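PDB 1YJG: surface protein VspA from Borrelia turicatae, which probably helps this relapsing-fever spirochaete evade the host immune response, as one of a set of antigenically distinct surface lipoproteins expressed one at a time. Local coordinates for residues Ser13-His18 and Ala141-Ala146. Numbering follows the deposited sequence.
Sequences SVKDVH and ALLTSA
Leu143 reaches across to helix 13-18 and ends on the imidazole of His18. Its CB lies 4.0 Å from His18 CD2 and at similar range from Val14 CG1. Beyond CB the chain forks: CD1 turns to the backbone of the facing helix, 4.1 Å from Lys15 CA, and also touches Val14 CG1, while CD2 sits over the centre of the His18 ring. In this CH-pi contact Leu143 CD2 stands almost on the ring normal, 3.4 Å from the centroid of the His18 ring and 6° off that normal. With CG of Leu143 anti to its backbone N (chi1 -178°), the fork is carried over to the neighbouring helix. The imidazole has a second partner: NE2 is hydrogen-bonded to OD1 of Asp140, the residue just before Ala141 on helix 129-155. Helices 2-28 and 129-155, the first and last long helices of this core fragment's helical bundle, run antiparallel here, their local axes 9.3 Å apart at 154°. Val14 packs between them: CG1 lies 3.6 Å from Leu143 CA and 3.7 Å from Leu142 CG, and CG2 meets Ala146 CB at 4.1 Å. Leu142 also packs on Leu78, Ile82 and Val85 of helix 76-98, and Val14 touches Leu68 of helix 48-69. Lys15 CD passes 4.2 Å from Leu143 CD2, and Lys12 of the second subunit packs on Leu143.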
loop_
_atom_site.group_PDB
_atom_site.type_symbol
_atom_site.label_atom_id
_atom_site.label_comp_id
_atom_site.label_asym_id
_atom_site.label_seq_id
_atom_site.Cartn_x
_atom_site.Cartn_y
_atom_site.Cartn_z
ATOM N N SER A 13 -2.120 -0.046 -13.672
ATOM C CA SER A 13 -2.834 -1.041 -12.894
ATOM C C SER A 13 -1.894 -2.023 -12.245
ATOM O O SER A 13 -2.105 -2.422 -11.100
ATOM C CB SER A 13 -3.828 -1.797 -13.781
ATOM O OG SER A 13 -4.928 -0.967 -14.116
ATOM N N VAL A 14 -0.867 -2.427 -12.986
ATOM C CA VAL A 14 0.119 -3.368 -12.487
ATOM C C VAL A 14 0.988 -2.680 -11.431
ATOM O O VAL A 14 1.304 -3.276 -10.399
ATOM C CB VAL A 14 0.974 -3.952 -13.632
ATOM C CG1 VAL A 14 2.112 -4.819 -13.086
ATOM C CG2 VAL A 14 0.098 -4.780 -14.568
ATOM N N LYS A 15 1.362 -1.430 -11.691
ATOM C CA LYS A 15 2.185 -0.649 -10.762
ATOM C C LYS A 15 1.442 -0.564 -9.435
ATOM O O LYS A 15 2.026 -0.746 -8.367
ATOM C CB LYS A 15 2.456 0.760 -11.321
ATOM C CG LYS A 15 3.371 1.659 -10.464
ATOM C CD LYS A 15 4.669 0.957 -10.015
ATOM C CE LYS A 15 5.531 1.887 -9.155
ATOM N NZ LYS A 15 6.842 1.303 -8.822
ATOM N N ASP A 16 0.142 -0.296 -9.526
ATOM C CA ASP A 16 -0.724 -0.194 -8.370
ATOM C C ASP A 16 -0.639 -1.473 -7.518
ATOM O O ASP A 16 -0.386 -1.412 -6.322
ATOM C CB ASP A 16 -2.144 0.042 -8.862
ATOM C CG ASP A 16 -3.131 0.247 -7.750
ATOM O OD1 ASP A 16 -4.209 -0.392 -7.823
ATOM O OD2 ASP A 16 -2.937 1.046 -6.796
ATOM N N VAL A 17 -0.839 -2.628 -8.147
ATOM C CA VAL A 17 -0.787 -3.904 -7.444
ATOM C C VAL A 17 0.623 -4.174 -6.867
ATOM O O VAL A 17 0.765 -4.685 -5.761
ATOM C CB VAL A 17 -1.241 -5.062 -8.372
ATOM C CG1 VAL A 17 -0.894 -6.419 -7.776
ATOM C CG2 VAL A 17 -2.724 -4.963 -8.637
ATOM N N HIS A 18 1.651 -3.802 -7.618
ATOM C CA HIS A 18 3.035 -3.993 -7.217
ATOM C C HIS A 18 3.319 -3.244 -5.927
ATOM O O HIS A 18 3.896 -3.800 -4.975
ATOM C CB HIS A 18 3.944 -3.511 -8.339
ATOM C CG HIS A 18 5.402 -3.734 -8.097
ATOM N ND1 HIS A 18 6.225 -2.764 -7.563
ATOM C CD2 HIS A 18 6.202 -4.791 -8.379
ATOM C CE1 HIS A 18 7.463 -3.224 -7.498
ATOM N NE2 HIS A 18 7.476 -4.449 -7.993
ATOM N N ALA A 141 7.674 -9.799 -12.021
ATOM C CA ALA A 141 7.692 -10.238 -13.418
ATOM C C ALA A 141 6.627 -9.533 -14.240
ATOM O O ALA A 141 6.888 -9.103 -15.370
ATOM C CB ALA A 141 7.527 -11.768 -13.513
ATOM N N LEU A 142 5.425 -9.404 -13.685
ATOM C CA LEU A 142 4.357 -8.740 -14.417
ATOM C C LEU A 142 4.652 -7.260 -14.617
ATOM O O LEU A 142 4.296 -6.708 -15.659
ATOM C CB LEU A 142 3.000 -8.935 -13.729
ATOM C CG LEU A 142 1.785 -8.301 -14.426
ATOM C CD1 LEU A 142 1.614 -8.832 -15.834
ATOM C CD2 LEU A 142 0.536 -8.554 -13.615
ATOM N N LEU A 143 5.289 -6.618 -13.632
ATOM C CA LEU A 143 5.616 -5.190 -13.734
ATOM C C LEU A 143 6.665 -4.995 -14.823
ATOM O O LEU A 143 6.562 -4.073 -15.635
ATOM C CB LEU A 143 6.098 -4.583 -12.399
ATOM C CG LEU A 143 6.418 -3.070 -12.412
ATOM C CD1 LEU A 143 5.226 -2.215 -12.970
ATOM C CD2 LEU A 143 6.818 -2.553 -11.047
ATOM N N THR A 144 7.653 -5.879 -14.853
ATOM C CA THR A 144 8.704 -5.793 -15.858
ATOM C C THR A 144 8.103 -5.899 -17.250
ATOM O O THR A 144 8.436 -5.111 -18.119
ATOM C CB THR A 144 9.748 -6.890 -15.625
ATOM O OG1 THR A 144 10.421 -6.627 -14.398
ATOM C CG2 THR A 144 10.858 -6.845 -16.674
ATOM N N SER A 145 7.193 -6.852 -17.447
ATOM C CA SER A 145 6.540 -7.042 -18.744
ATOM C C SER A 145 5.643 -5.873 -19.104
ATOM O O SER A 145 5.565 -5.491 -20.260
ATOM C CB SER A 145 5.700 -8.321 -18.775
ATOM O OG SER A 145 6.521 -9.441 -18.563
ATOM N N ALA A 146 4.961 -5.319 -18.108
ATOM C CA ALA A 146 4.075 -4.197 -18.328
ATOM C C ALA A 146 4.863 -2.936 -18.673
ATOM O O ALA A 146 4.439 -2.151 -19.506
ATOM C CB ALA A 146 3.228 -3.954 -17.105
#